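Side-chain contacts in putative thioesterase (Escherichia coli, PDB 5UGZ), which acts as a type II thioesterase that releases intermediates from the NRPS/PKS assembly line making colibactin: residues S22-Y27 against M118-F123; G90-F95 against H109-H114; Y40-V45 against G247-T252; L70-A75 against G100-F105. All coordinates share one frame; numbering follows the deposited sequence.

Contact 1: residues S22-Y27 against M118-F123; sequences SNISLY and MPCALF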
loop_
_atom_site.group_PDB
_atom_site.type_symbol
_atom_site.label_atom_id
_atom_site.label_comp_id
_atom_site.label_asym_id
_atom_site.label_seq_id
_atom_site.Cartn_x
_atom_site.Cartn_y
_atom_site.Cartn_z
ATOM N N SER A 22 -16.660 -11.498 16.552
ATOM C CA SER A 22 -15.511 -10.688 16.967
ATOM C C SER A 22 -15.378 -9.480 16.056
ATOM O O SER A 22 -16.188 -9.311 15.144
ATOM C CB SER A 22 -14.221 -11.517 16.950
ATOM O OG SER A 22 -13.071 -10.690 17.092
ATOM N N ASN A 23 -14.380 -8.635 16.309
ATOM C CA ASN A 23 -14.054 -7.517 15.431
ATOM C C ASN A 23 -12.652 -7.696 14.848
ATOM O O ASN A 23 -11.793 -8.357 15.442
ATOM C CB ASN A 23 -14.166 -6.182 16.186
ATOM C CG ASN A 23 -13.890 -4.972 15.303
ATOM O OD1 ASN A 23 -12.867 -4.309 15.459
ATOM N ND2 ASN A 23 -14.814 -4.656 14.405
ATOM N N ILE A 24 -12.434 -7.125 13.665
ATOM C CA ILE A 24 -11.125 -7.123 13.022
ATOM C C ILE A 24 -10.846 -5.735 12.471
ATOM O O ILE A 24 -11.692 -5.145 11.791
ATOM C CB ILE A 24 -11.015 -8.148 11.888
ATOM C CG1 ILE A 24 -9.718 -7.907 11.119
ATOM C CG2 ILE A 24 -12.192 -8.028 10.967
ATOM C CD1 ILE A 24 -9.230 -9.118 10.368
ATOM N N SER A 25 -9.655 -5.224 12.737
ATOM C CA SER A 25 -9.254 -3.922 12.233
ATOM C C SER A 25 -8.403 -4.096 10.984
ATOM O O SER A 25 -7.468 -4.906 10.963
ATOM C CB SER A 25 -8.504 -3.148 13.306
ATOM O OG SER A 25 -9.328 -3.021 14.443
ATOM N N LEU A 26 -8.753 -3.351 9.948
ATOM C CA LEU A 26 -8.057 -3.345 8.668
ATOM C C LEU A 26 -7.300 -2.027 8.540
ATOM O O LEU A 26 -7.914 -0.978 8.340
ATOM C CB LEU A 26 -9.058 -3.509 7.533
ATOM C CG LEU A 26 -8.522 -3.338 6.120
ATOM C CD1 LEU A 26 -7.675 -4.542 5.722
ATOM C CD2 LEU A 26 -9.698 -3.120 5.157
ATOM N N TYR A 27 -5.975 -2.092 8.663
ATOM C CA TYR A 27 -5.086 -0.953 8.486
ATOM C C TYR A 27 -4.763 -0.813 7.006
ATOM O O TYR A 27 -4.318 -1.773 6.372
ATOM C CB TYR A 27 -3.804 -1.139 9.313
ATOM C CG TYR A 27 -4.113 -1.220 10.810
ATOM C CD1 TYR A 27 -4.381 -2.440 11.435
ATOM C CD2 TYR A 27 -4.204 -0.070 11.575
ATOM C CE1 TYR A 27 -4.703 -2.495 12.785
ATOM C CE2 TYR A 27 -4.523 -0.118 12.911
ATOM C CZ TYR A 27 -4.779 -1.322 13.510
ATOM O OH TYR A 27 -5.093 -1.335 14.851
ATOM N N MET A 118 0.583 -12.391 14.543
ATOM C CA MET A 118 0.503 -12.376 13.088
ATOM C C MET A 118 -0.845 -11.804 12.636
ATOM O O MET A 118 -1.870 -12.071 13.265
ATOM C CB MET A 118 0.684 -13.805 12.570
ATOM C CG MET A 118 0.803 -13.991 11.068
ATOM S SD MET A 118 2.416 -13.675 10.316
ATOM C CE MET A 118 3.524 -14.581 11.387
ATOM N N PRO A 119 -0.877 -10.995 11.564
ATOM C CA PRO A 119 -2.164 -10.597 10.981
ATOM C C PRO A 119 -2.972 -11.801 10.504
ATOM O O PRO A 119 -2.439 -12.895 10.314
ATOM C CB PRO A 119 -1.759 -9.708 9.797
ATOM C CG PRO A 119 -0.313 -10.077 9.532
ATOM C CD PRO A 119 0.258 -10.370 10.861
ATOM N N CYS A 120 -4.278 -11.563 10.307
ATOM C CA CYS A 120 -5.177 -12.527 9.657
ATOM C C CYS A 120 -4.761 -12.800 8.220
ATOM O O CYS A 120 -4.743 -13.956 7.765
ATOM C CB CYS A 120 -6.612 -11.986 9.606
ATOM S SG CYS A 120 -7.470 -11.753 11.094
ATOM N N ALA A 121 -4.529 -11.725 7.470
ATOM C CA ALA A 121 -4.296 -11.721 6.036
ATOM C C ALA A 121 -3.647 -10.400 5.680
ATOM O O ALA A 121 -3.722 -9.427 6.433
ATOM C CB ALA A 121 -5.588 -11.886 5.237
ATOM N N LEU A 122 -3.016 -10.387 4.513
ATOM C CA LEU A 122 -2.296 -9.240 3.991
ATOM C C LEU A 122 -2.682 -9.081 2.539
ATOM O O LEU A 122 -2.786 -10.074 1.817
ATOM C CB LEU A 122 -0.763 -9.405 4.096
ATOM C CG LEU A 122 -0.137 -9.403 5.497
ATOM C CD1 LEU A 122 1.269 -9.946 5.415
ATOM C CD2 LEU A 122 -0.121 -8.014 6.109
ATOM N N PHE A 123 -2.878 -7.832 2.118
ATOM C CA PHE A 123 -3.278 -7.485 0.759
ATOM C C PHE A 123 -2.228 -6.549 0.189
ATOM O O PHE A 123 -1.971 -5.488 0.759
ATOM C CB PHE A 123 -4.662 -6.820 0.738
ATOM C CG PHE A 123 -5.729 -7.618 1.426
ATOM C CD1 PHE A 123 -6.482 -8.543 0.721
ATOM C CD2 PHE A 123 -5.968 -7.459 2.785
ATOM C CE1 PHE A 123 -7.469 -9.286 1.348
ATOM C CE2 PHE A 123 -6.943 -8.206 3.425
ATOM C CZ PHE A 123 -7.696 -9.127 2.699
#

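Contact 2: residues G90-F95 against H109-H114; sequences GDYAIF and HYILDH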
loop_
_atom_site.group_PDB
_atom_site.type_symbol
_atom_site.label_atom_id
_atom_site.label_comp_id
_atom_site.label_asym_id
_atom_site.label_seq_id
_atom_site.Cartn_x
_atom_site.Cartn_y
_atom_site.Cartn_z
ATOM N N GLY A 90 -6.327 -7.695 19.046
ATOM C CA GLY A 90 -7.247 -8.583 18.363
ATOM C C GLY A 90 -6.756 -8.996 16.986
ATOM O O GLY A 90 -5.566 -8.918 16.671
ATOM N N ASP A 91 -7.701 -9.445 16.155
ATOM C CA ASP A 91 -7.425 -9.741 14.754
ATOM C C ASP A 91 -7.200 -8.471 13.945
ATOM O O ASP A 91 -7.831 -7.442 14.176
ATOM C CB ASP A 91 -8.585 -10.507 14.128
ATOM C CG ASP A 91 -8.948 -11.734 14.914
ATOM O OD1 ASP A 91 -8.182 -12.722 14.867
ATOM O OD2 ASP A 91 -9.995 -11.706 15.585
ATOM N N TYR A 92 -6.338 -8.567 12.940
ATOM C CA TYR A 92 -6.124 -7.428 12.056
ATOM C C TYR A 92 -5.563 -7.907 10.723
ATOM O O TYR A 92 -4.996 -8.998 10.614
ATOM C CB TYR A 92 -5.198 -6.390 12.712
ATOM C CG TYR A 92 -3.753 -6.822 12.819
ATOM C CD1 TYR A 92 -2.844 -6.494 11.827
ATOM C CD2 TYR A 92 -3.300 -7.554 13.905
ATOM C CE1 TYR A 92 -1.551 -6.876 11.906
ATOM C CE2 TYR A 92 -1.982 -7.964 13.989
ATOM C CZ TYR A 92 -1.110 -7.612 12.981
ATOM O OH TYR A 92 0.220 -7.983 13.031
ATOM N N ALA A 93 -5.756 -7.077 9.703
ATOM C CA ALA A 93 -5.184 -7.269 8.379
ATOM C C ALA A 93 -4.516 -5.969 7.968
ATOM O O ALA A 93 -4.689 -4.942 8.615
ATOM C CB ALA A 93 -6.246 -7.660 7.351
ATOM N N ILE A 94 -3.749 -6.013 6.879
ATOM C CA ILE A 94 -3.075 -4.839 6.341
ATOM C C ILE A 94 -3.241 -4.819 4.831
ATOM O O ILE A 94 -2.955 -5.814 4.160
ATOM C CB ILE A 94 -1.583 -4.803 6.706
ATOM C CG1 ILE A 94 -1.420 -5.182 8.184
ATOM C CG2 ILE A 94 -0.990 -3.419 6.352
ATOM C CD1 ILE A 94 -0.018 -5.121 8.709
ATOM N N PHE A 95 -3.709 -3.688 4.304
ATOM C CA PHE A 95 -3.827 -3.455 2.878
ATOM C C PHE A 95 -2.953 -2.259 2.529
ATOM O O PHE A 95 -2.956 -1.261 3.249
ATOM C CB PHE A 95 -5.302 -3.184 2.474
ATOM C CG PHE A 95 -5.490 -2.870 1.017
ATOM C CD1 PHE A 95 -5.187 -1.605 0.515
ATOM C CD2 PHE A 95 -5.963 -3.836 0.140
ATOM C CE1 PHE A 95 -5.344 -1.304 -0.835
ATOM C CE2 PHE A 95 -6.132 -3.538 -1.221
ATOM C CZ PHE A 95 -5.817 -2.268 -1.703
ATOM N N HIS A 109 6.435 -7.045 9.327
ATOM C CA HIS A 109 7.605 -7.631 9.972
ATOM C C HIS A 109 8.085 -6.783 11.141
ATOM O O HIS A 109 8.564 -7.329 12.135
ATOM C CB HIS A 109 8.711 -7.846 8.945
ATOM C CG HIS A 109 8.454 -9.001 8.021
ATOM N ND1 HIS A 109 8.700 -10.309 8.381
ATOM C CD2 HIS A 109 7.971 -9.047 6.756
ATOM C CE1 HIS A 109 8.385 -11.109 7.377
ATOM N NE2 HIS A 109 7.944 -10.367 6.377
ATOM N N TYR A 110 7.935 -5.454 11.058
ATOM C CA TYR A 110 8.310 -4.568 12.158
ATOM C C TYR A 110 7.362 -4.740 13.340
ATOM O O TYR A 110 7.782 -4.672 14.499
ATOM C CB TYR A 110 8.316 -3.119 11.644
ATOM C CG TYR A 110 8.746 -2.004 12.590
ATOM C CD1 TYR A 110 10.072 -1.559 12.631
ATOM C CD2 TYR A 110 7.816 -1.351 13.391
ATOM C CE1 TYR A 110 10.462 -0.516 13.461
ATOM C CE2 TYR A 110 8.199 -0.316 14.224
ATOM C CZ TYR A 110 9.528 0.086 14.260
ATOM O OH TYR A 110 9.899 1.111 15.091
ATOM N N ILE A 111 6.075 -4.951 13.063
ATOM C CA ILE A 111 5.116 -5.288 14.110
ATOM C C ILE A 111 5.519 -6.599 14.775
ATOM O O ILE A 111 5.599 -6.698 16.005
ATOM C CB ILE A 111 3.692 -5.357 13.515
ATOM C CG1 ILE A 111 3.178 -3.952 13.165
ATOM C CG2 ILE A 111 2.717 -6.120 14.425
ATOM C CD1 ILE A 111 2.003 -3.929 12.194
ATOM N N LEU A 112 5.805 -7.620 13.960
ATOM C CA LEU A 112 6.230 -8.914 14.489
ATOM C C LEU A 112 7.524 -8.798 15.301
ATOM O O LEU A 112 7.638 -9.404 16.372
ATOM C CB LEU A 112 6.384 -9.920 13.342
ATOM C CG LEU A 112 5.084 -10.533 12.796
ATOM C CD1 LEU A 112 5.361 -11.274 11.515
ATOM C CD2 LEU A 112 4.473 -11.469 13.798
ATOM N N ASP A 113 8.505 -8.018 14.818
ATOM C CA ASP A 113 9.714 -7.742 15.609
ATOM C C ASP A 113 9.406 -7.134 16.972
ATOM O O ASP A 113 10.245 -7.214 17.879
ATOM C CB ASP A 113 10.656 -6.774 14.886
ATOM C CG ASP A 113 11.234 -7.345 13.628
ATOM O OD1 ASP A 113 11.190 -8.581 13.448
ATOM O OD2 ASP A 113 11.743 -6.546 12.816
ATOM N N HIS A 114 8.253 -6.483 17.125
ATOM C CA HIS A 114 7.848 -5.925 18.405
ATOM C C HIS A 114 7.126 -6.927 19.300
ATOM O O HIS A 114 6.896 -6.636 20.474
ATOM C CB HIS A 114 6.971 -4.690 18.177
ATOM C CG HIS A 114 7.756 -3.438 17.935
ATOM N ND1 HIS A 114 8.397 -3.182 16.745
ATOM C CD2 HIS A 114 8.027 -2.386 18.740
ATOM C CE1 HIS A 114 9.007 -2.014 16.820
ATOM N NE2 HIS A 114 8.802 -1.513 18.022
#

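Contact 3: residues Y40-V45 against G247-T252; sequences YKWRSV and GYVNQT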
loop_
_atom_site.group_PDB
_atom_site.type_symbol
_atom_site.label_atom_id
_atom_site.label_comp_id
_atom_site.label_asym_id
_atom_site.label_seq_id
_atom_site.Cartn_x
_atom_site.Cartn_y
_atom_site.Cartn_z
ATOM N N TYR A 40 -11.373 6.448 2.925
ATOM C CA TYR A 40 -12.572 6.824 3.678
ATOM C C TYR A 40 -13.824 6.198 3.066
ATOM O O TYR A 40 -14.733 5.773 3.795
ATOM C CB TYR A 40 -12.743 8.345 3.736
ATOM C CG TYR A 40 -11.720 9.140 4.540
ATOM C CD1 TYR A 40 -10.864 8.539 5.442
ATOM C CD2 TYR A 40 -11.646 10.518 4.392
ATOM C CE1 TYR A 40 -9.944 9.302 6.176
ATOM C CE2 TYR A 40 -10.749 11.280 5.101
ATOM C CZ TYR A 40 -9.897 10.684 5.995
ATOM O OH TYR A 40 -8.997 11.508 6.671
ATOM N N LYS A 41 -13.887 6.133 1.724
ATOM C CA LYS A 41 -15.044 5.610 1.005
ATOM C C LYS A 41 -15.221 4.107 1.202
ATOM O O LYS A 41 -16.300 3.574 0.895
ATOM C CB LYS A 41 -14.914 5.926 -0.487
ATOM C CG LYS A 41 -13.675 5.311 -1.138
ATOM C CD LYS A 41 -13.579 5.677 -2.600
ATOM C CE LYS A 41 -12.292 5.175 -3.235
ATOM N NZ LYS A 41 -11.099 5.959 -2.800
ATOM N N TRP A 42 -14.182 3.412 1.681
ATOM C CA TRP A 42 -14.278 1.982 1.916
ATOM C C TRP A 42 -15.294 1.640 2.994
ATOM O O TRP A 42 -15.765 0.498 3.046
ATOM C CB TRP A 42 -12.913 1.417 2.317
ATOM C CG TRP A 42 -11.955 1.296 1.180
ATOM C CD1 TRP A 42 -11.849 2.117 0.096
ATOM C CD2 TRP A 42 -10.974 0.270 1.008
ATOM N NE1 TRP A 42 -10.852 1.672 -0.731
ATOM C CE2 TRP A 42 -10.297 0.540 -0.190
ATOM C CE3 TRP A 42 -10.606 -0.850 1.755
ATOM C CZ2 TRP A 42 -9.286 -0.278 -0.666
ATOM C CZ3 TRP A 42 -9.601 -1.652 1.288
ATOM C CH2 TRP A 42 -8.956 -1.370 0.086
ATOM N N ARG A 43 -15.620 2.585 3.876
ATOM C CA ARG A 43 -16.568 2.303 4.947
ATOM C C ARG A 43 -17.993 2.107 4.442
ATOM O O ARG A 43 -18.866 1.719 5.225
ATOM C CB ARG A 43 -16.517 3.418 5.982
ATOM C CG ARG A 43 -16.048 2.935 7.335
ATOM C CD ARG A 43 -15.902 4.106 8.282
ATOM N NE ARG A 43 -17.203 4.707 8.561
ATOM C CZ ARG A 43 -17.437 6.013 8.607
ATOM N NH1 ARG A 43 -16.458 6.885 8.381
ATOM N NH2 ARG A 43 -18.659 6.445 8.862
ATOM N N SER A 44 -18.250 2.312 3.152
ATOM C CA SER A 44 -19.584 2.081 2.618
ATOM C C SER A 44 -19.770 0.677 2.042
ATOM O O SER A 44 -20.900 0.324 1.686
ATOM C CB SER A 44 -19.921 3.130 1.543
ATOM O OG SER A 44 -19.308 2.818 0.301
ATOM N N VAL A 45 -18.702 -0.116 1.934
ATOM C CA VAL A 45 -18.791 -1.476 1.405
ATOM C C VAL A 45 -18.145 -2.520 2.312
ATOM O O VAL A 45 -18.464 -3.718 2.199
ATOM C CB VAL A 45 -18.178 -1.544 -0.019
ATOM C CG1 VAL A 45 -19.192 -1.082 -1.050
ATOM C CG2 VAL A 45 -16.961 -0.645 -0.125
ATOM N N GLY A 247 -14.931 -5.931 -2.110
ATOM C CA GLY A 247 -15.669 -7.184 -2.200
ATOM C C GLY A 247 -14.781 -8.384 -1.931
ATOM O O GLY A 247 -15.191 -9.338 -1.261
ATOM N N TYR A 248 -13.538 -8.334 -2.426
ATOM C CA TYR A 248 -12.544 -9.385 -2.223
ATOM C C TYR A 248 -11.951 -9.370 -0.818
ATOM O O TYR A 248 -11.730 -10.431 -0.225
ATOM C CB TYR A 248 -11.437 -9.239 -3.264
ATOM C CG TYR A 248 -11.899 -9.673 -4.618
ATOM C CD1 TYR A 248 -12.234 -11.005 -4.838
ATOM C CD2 TYR A 248 -12.036 -8.777 -5.666
ATOM C CE1 TYR A 248 -12.677 -11.443 -6.063
ATOM C CE2 TYR A 248 -12.485 -9.212 -6.913
ATOM C CZ TYR A 248 -12.804 -10.560 -7.096
ATOM O OH TYR A 248 -13.255 -11.060 -8.301
ATOM N N VAL A 249 -11.644 -8.186 -0.286
ATOM C CA VAL A 249 -11.225 -8.092 1.110
ATOM C C VAL A 249 -12.274 -8.721 2.008
ATOM O O VAL A 249 -11.948 -9.468 2.942
ATOM C CB VAL A 249 -10.949 -6.623 1.506
ATOM C CG1 VAL A 249 -10.807 -6.487 3.001
ATOM C CG2 VAL A 249 -9.690 -6.114 0.833
ATOM N N ASN A 250 -13.554 -8.434 1.733
ATOM C CA ASN A 250 -14.649 -8.974 2.541
ATOM C C ASN A 250 -14.667 -10.499 2.498
ATOM O O ASN A 250 -14.795 -11.154 3.534
ATOM C CB ASN A 250 -15.994 -8.415 2.058
ATOM C CG ASN A 250 -16.221 -6.954 2.467
ATOM O OD1 ASN A 250 -15.542 -6.415 3.344
ATOM N ND2 ASN A 250 -17.200 -6.317 1.829
ATOM N N GLN A 251 -14.530 -11.071 1.298
ATOM C CA GLN A 251 -14.582 -12.518 1.093
ATOM C C GLN A 251 -13.354 -13.225 1.648
ATOM O O GLN A 251 -13.441 -14.385 2.066
ATOM C CB GLN A 251 -14.707 -12.813 -0.396
ATOM C CG GLN A 251 -14.230 -14.187 -0.778
ATOM C CD GLN A 251 -13.928 -14.291 -2.244
ATOM O OE1 GLN A 251 -13.062 -13.598 -2.766
ATOM N NE2 GLN A 251 -14.651 -15.152 -2.924
ATOM N N THR A 252 -12.203 -12.554 1.638
ATOM C CA THR A 252 -11.002 -13.095 2.267
ATOM C C THR A 252 -11.178 -13.230 3.774
ATOM O O THR A 252 -10.839 -14.264 4.366
ATOM C CB THR A 252 -9.818 -12.190 1.956
ATOM O OG1 THR A 252 -9.677 -12.103 0.537
ATOM C CG2 THR A 252 -8.536 -12.747 2.583
#

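Contact 4: residues L70-A75 against G100-F105; sequences LTMVDA and GGIMAF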
loop_
_atom_site.group_PDB
_atom_site.type_symbol
_atom_site.label_atom_id
_atom_site.label_comp_id
_atom_site.label_asym_id
_atom_site.label_seq_id
_atom_site.Cartn_x
_atom_site.Cartn_y
_atom_site.Cartn_z
ATOM N N LEU A 70 12.281 10.321 5.838
ATOM C CA LEU A 70 13.612 10.393 5.247
ATOM C C LEU A 70 13.975 9.086 4.549
ATOM O O LEU A 70 14.520 9.093 3.446
ATOM C CB LEU A 70 14.655 10.726 6.315
ATOM C CG LEU A 70 15.263 12.130 6.254
ATOM C CD1 LEU A 70 16.722 12.065 5.828
ATOM C CD2 LEU A 70 14.466 13.021 5.315
ATOM N N THR A 71 13.669 7.969 5.200
ATOM C CA THR A 71 13.964 6.654 4.643
ATOM C C THR A 71 12.868 5.647 4.976
ATOM O O THR A 71 12.142 5.805 5.957
ATOM C CB THR A 71 15.313 6.115 5.153
ATOM O OG1 THR A 71 15.490 6.482 6.527
ATOM C CG2 THR A 71 16.460 6.680 4.330
ATOM N N MET A 72 12.757 4.611 4.150
ATOM C CA MET A 72 11.754 3.570 4.349
ATOM C C MET A 72 11.713 3.114 5.797
ATOM O O MET A 72 10.632 2.883 6.350
ATOM C CB MET A 72 12.029 2.380 3.428
ATOM C CG MET A 72 11.085 1.191 3.641
ATOM S SD MET A 72 9.408 1.532 3.076
ATOM C CE MET A 72 9.708 1.875 1.340
ATOM N N VAL A 73 12.873 2.974 6.440
ATOM C CA VAL A 73 12.845 2.498 7.814
ATOM C C VAL A 73 12.228 3.540 8.728
ATOM O O VAL A 73 11.498 3.195 9.663
ATOM C CB VAL A 73 14.244 2.085 8.295
ATOM C CG1 VAL A 73 15.173 3.259 8.321
ATOM C CG2 VAL A 73 14.123 1.516 9.680
ATOM N N ASP A 74 12.513 4.825 8.485
ATOM C CA ASP A 74 11.888 5.886 9.282
ATOM C C ASP A 74 10.395 5.972 9.018
ATOM O O ASP A 74 9.607 6.213 9.941
ATOM C CB ASP A 74 12.515 7.242 8.983
ATOM C CG ASP A 74 13.926 7.351 9.478
ATOM O OD1 ASP A 74 14.652 8.248 9.011
ATOM O OD2 ASP A 74 14.313 6.544 10.333
ATOM N N ALA A 75 9.994 5.819 7.761
ATOM C CA ALA A 75 8.576 5.840 7.429
ATOM C C ALA A 75 7.827 4.674 8.064
ATOM O O ALA A 75 6.667 4.831 8.458
ATOM C CB ALA A 75 8.411 5.835 5.916
ATOM N N GLY A 100 2.512 1.847 -0.630
ATOM C CA GLY A 100 1.831 1.385 0.556
ATOM C C GLY A 100 1.904 -0.110 0.732
ATOM O O GLY A 100 1.753 -0.600 1.855
ATOM N N GLY A 101 2.128 -0.847 -0.349
ATOM C CA GLY A 101 2.257 -2.293 -0.276
ATOM C C GLY A 101 3.628 -2.707 0.217
ATOM O O GLY A 101 3.741 -3.637 1.015
ATOM N N ILE A 102 4.676 -2.022 -0.263
ATOM C CA ILE A 102 6.030 -2.221 0.264
ATOM C C ILE A 102 6.083 -1.835 1.732
ATOM O O ILE A 102 6.702 -2.517 2.553
ATOM C CB ILE A 102 7.056 -1.405 -0.548
ATOM C CG1 ILE A 102 7.232 -1.962 -1.966
ATOM C CG2 ILE A 102 8.387 -1.366 0.170
ATOM C CD1 ILE A 102 7.807 -3.373 -2.034
ATOM N N MET A 103 5.442 -0.724 2.080
ATOM C CA MET A 103 5.380 -0.302 3.471
ATOM C C MET A 103 4.568 -1.276 4.309
ATOM O O MET A 103 4.941 -1.568 5.444
ATOM C CB MET A 103 4.814 1.119 3.562
ATOM C CG MET A 103 5.745 2.159 2.957
ATOM S SD MET A 103 5.440 3.892 3.394
ATOM C CE MET A 103 5.632 3.838 5.164
ATOM N N ALA A 104 3.465 -1.798 3.769
ATOM C CA ALA A 104 2.718 -2.834 4.475
ATOM C C ALA A 104 3.585 -4.059 4.740
ATOM O O ALA A 104 3.539 -4.636 5.834
ATOM C CB ALA A 104 1.471 -3.222 3.688
ATOM N N PHE A 105 4.379 -4.473 3.752
ATOM C CA PHE A 105 5.254 -5.622 3.940
ATOM C C PHE A 105 6.271 -5.369 5.042
ATOM O O PHE A 105 6.476 -6.212 5.919
ATOM C CB PHE A 105 5.977 -5.958 2.639
ATOM C CG PHE A 105 6.998 -7.052 2.796
ATOM C CD1 PHE A 105 6.613 -8.382 2.820
ATOM C CD2 PHE A 105 8.344 -6.744 2.930
ATOM C CE1 PHE A 105 7.565 -9.391 2.975
ATOM C CE2 PHE A 105 9.291 -7.728 3.082
ATOM C CZ PHE A 105 8.904 -9.061 3.104
#

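Contact 1: residues S22-Y27 against M118-F123
I24 and C120 meet through single atoms: the terminal methyl CD1 of I24 lies 3.3 Å from SG of C120, unusually close for a methyl and a sulfur, so the exact value is doubtful, and 4.0 Å from its CB. The segments share no hydrogen bond; 116 Å² is buried between them, and the touching atoms are methyls, sulfur and ring carbon. Further along both strands, CD1 of L26 comes 4.4 Å from CE2 of F123, a looser touch made obliquely to the phenyl ring.

The torsions explain how I24 reaches so far. CG1 stands opposite the main-chain nitrogen (chi1 170°) and CD1 continues the chain almost fully extended (chi2 157°), so this longer branch is the one delivered to the sulfur. C120 answers with SG turned back beside its own nitrogen (chi1 -66°). Such reach is needed because the backbones are far apart, with CA atoms 8.7 Å apart for I24 and C120 and 9.5 Å for L26 and L122. This is about twice the spacing of adjacent strands, and strand 91-97 fills the interval: S25 is hydrogen-bonded through its backbone to D91 and A93. The small A93 touches both L26 and F123, so the longer side chains can meet across the strand between them.

Strand 24-29 also pairs with strand 50-54, where I50 packs on both I24 and L26. Helix 242-259 covers this face of the parallel sheet: its V249 touches L26 and F123, T252 adds to the packing on F123, and L256 lies against A121.

Contact 2: residues G90-F95 against H109-H114
Strand residues Y92 and I94 face I111 across a strand-to-helix gap, with the CA atoms of I94 and I111 11.3 Å apart. The extended strand and this turn of helix run in broadly opposite senses, and at this separation only long side chains can bridge them.

I111 splits the task between its branches. CG2, set opposite the backbone nitrogen, lies 3.4 Å from OH of Y92, while CD1, at the end of the other branch, is 4.2 Å from CD1 of I94. Y92 and I111 point in opposite directions and slide past one another, so the methyl touches the phenol end of the tyrosine. The hydroxyl, although a methyl lies against it, is hydrogen-bonded to O of D117. CD1 of I94 also lies in the plane of the Y92 ring, at its edge.

Within segment 109-114, ND1 of H114 donates to O of Y110 over 2.8 Å (N-H...O 159°). The same turn brings CE1 of H114 3.2 Å above the plane of the Y110 ring, offset toward its rim.

The contact belongs to the beta-alpha-beta crossover of strand 91-97, helix 99-113 and strand 121-125. L29 and L122, on the two flanking strands, touch I94, whereas Y80 and F83 of helix 72-83 pack against I111.

Contact 3: residues Y40-V45 against G247-T252
V249 and N250 bring helix 242-259, the C-terminal helix of this alpha/beta-hydrolase fold, against W42 and V45 of a 3-10 turn and the loop after it. The backbones approach most closely at G247, where CA of G247 lies 7.4 Å from CA of V45; having no side chain, this glycine adds little to the buried surface.

At V249 the meeting is apolar: CG2 lies 4.5 Å from CZ3 of W42, a loose touch oblique to the indole. The indole is further fixed by an edge-to-face contact with F95.

N250 makes the polar link. Its ND2 donates to O of V45 at 2.9 Å (N-H...O 158°), and that oxygen lies only 6° out of the amide plane. The donor itself approaches tilted 31° from the carbonyl plane of V45. OD1 of the same amide accepts from the backbone nitrogen of S47, so both ends of the group hold the loop leading into strand 50-54, and its flip is probably fixed.

T252 then turns back into its own helix. Y248 O receives both T252 N and T252 OG1, from opposite faces of its carbonyl plane, with OG1 2.8 Å away.

Contact 4: residues L70-A75 against G100-F105
M72 and M103 interlock between helices 72-83 and 99-113, each with a bent thioether reaching over the other helix's side chains. SD of M72 rests 3.7 Å from CG of M103, against the root of that chain rather than its end. Beyond it, CE of M72 turns to CG2 of I102, also 3.7 Å away. The bend comes from consecutive same-handed turns (chi2 70°, chi3 60°), which fold the M72 chain so that sulfur and methyl serve different neighbours. M72 meets the I102 side chain at about a right angle and passes M103 obliquely.

The reciprocal bump is the end of M103. Its chain runs out extended at chi2 (-163°) and hooks at chi3, setting CE 3.5 Å from CB of A75 and 3.6 Å from A75 O. The M103 methyl thus sits over the A75 methyl and its carbonyl oxygen, the short side chain letting the thioether come close to the backbone. The CA atoms of M72 and M103 are 7.5 Å apart, and 182 Å² is buried without a polar bond between the segments. A75 N is bonded to O of T71 in the first turn of its helix.

A bound beta-mercaptoethanol, probably from the crystallisation liquor, lies about 5 Å from the A75 side chain. G100 belongs to a GxSxG pattern with G96 and S98, consistent with the nucleophile elbow of alpha/beta-hydrolase thioesterases, and the M103 packing lies on the helix that follows it.

In the fold
The four contacts sample both faces of one parallel sheet within the thioesterase domain. Contacts 1 and 2 have centres 8 Å apart and are stitched by backbone pairing, C120 N to Y92 O (2.7 Å) and F123 N to I94 O (2.9 Å). Contact 3 lies 13 Å from contact 1, centre to centre, and joins it through F123 against V249 and T252. Contacts 2 and 4 share helix 99-113, with A104 touching I94. Contacts 3 and 4 are about 24 Å apart, on opposite sides of the chain's centre. Along the chain, contact 2 is nested within contact 1, while contacts 1 and 3 interleave, the C-terminal helix packing back on strand 24-29 and the loop after it.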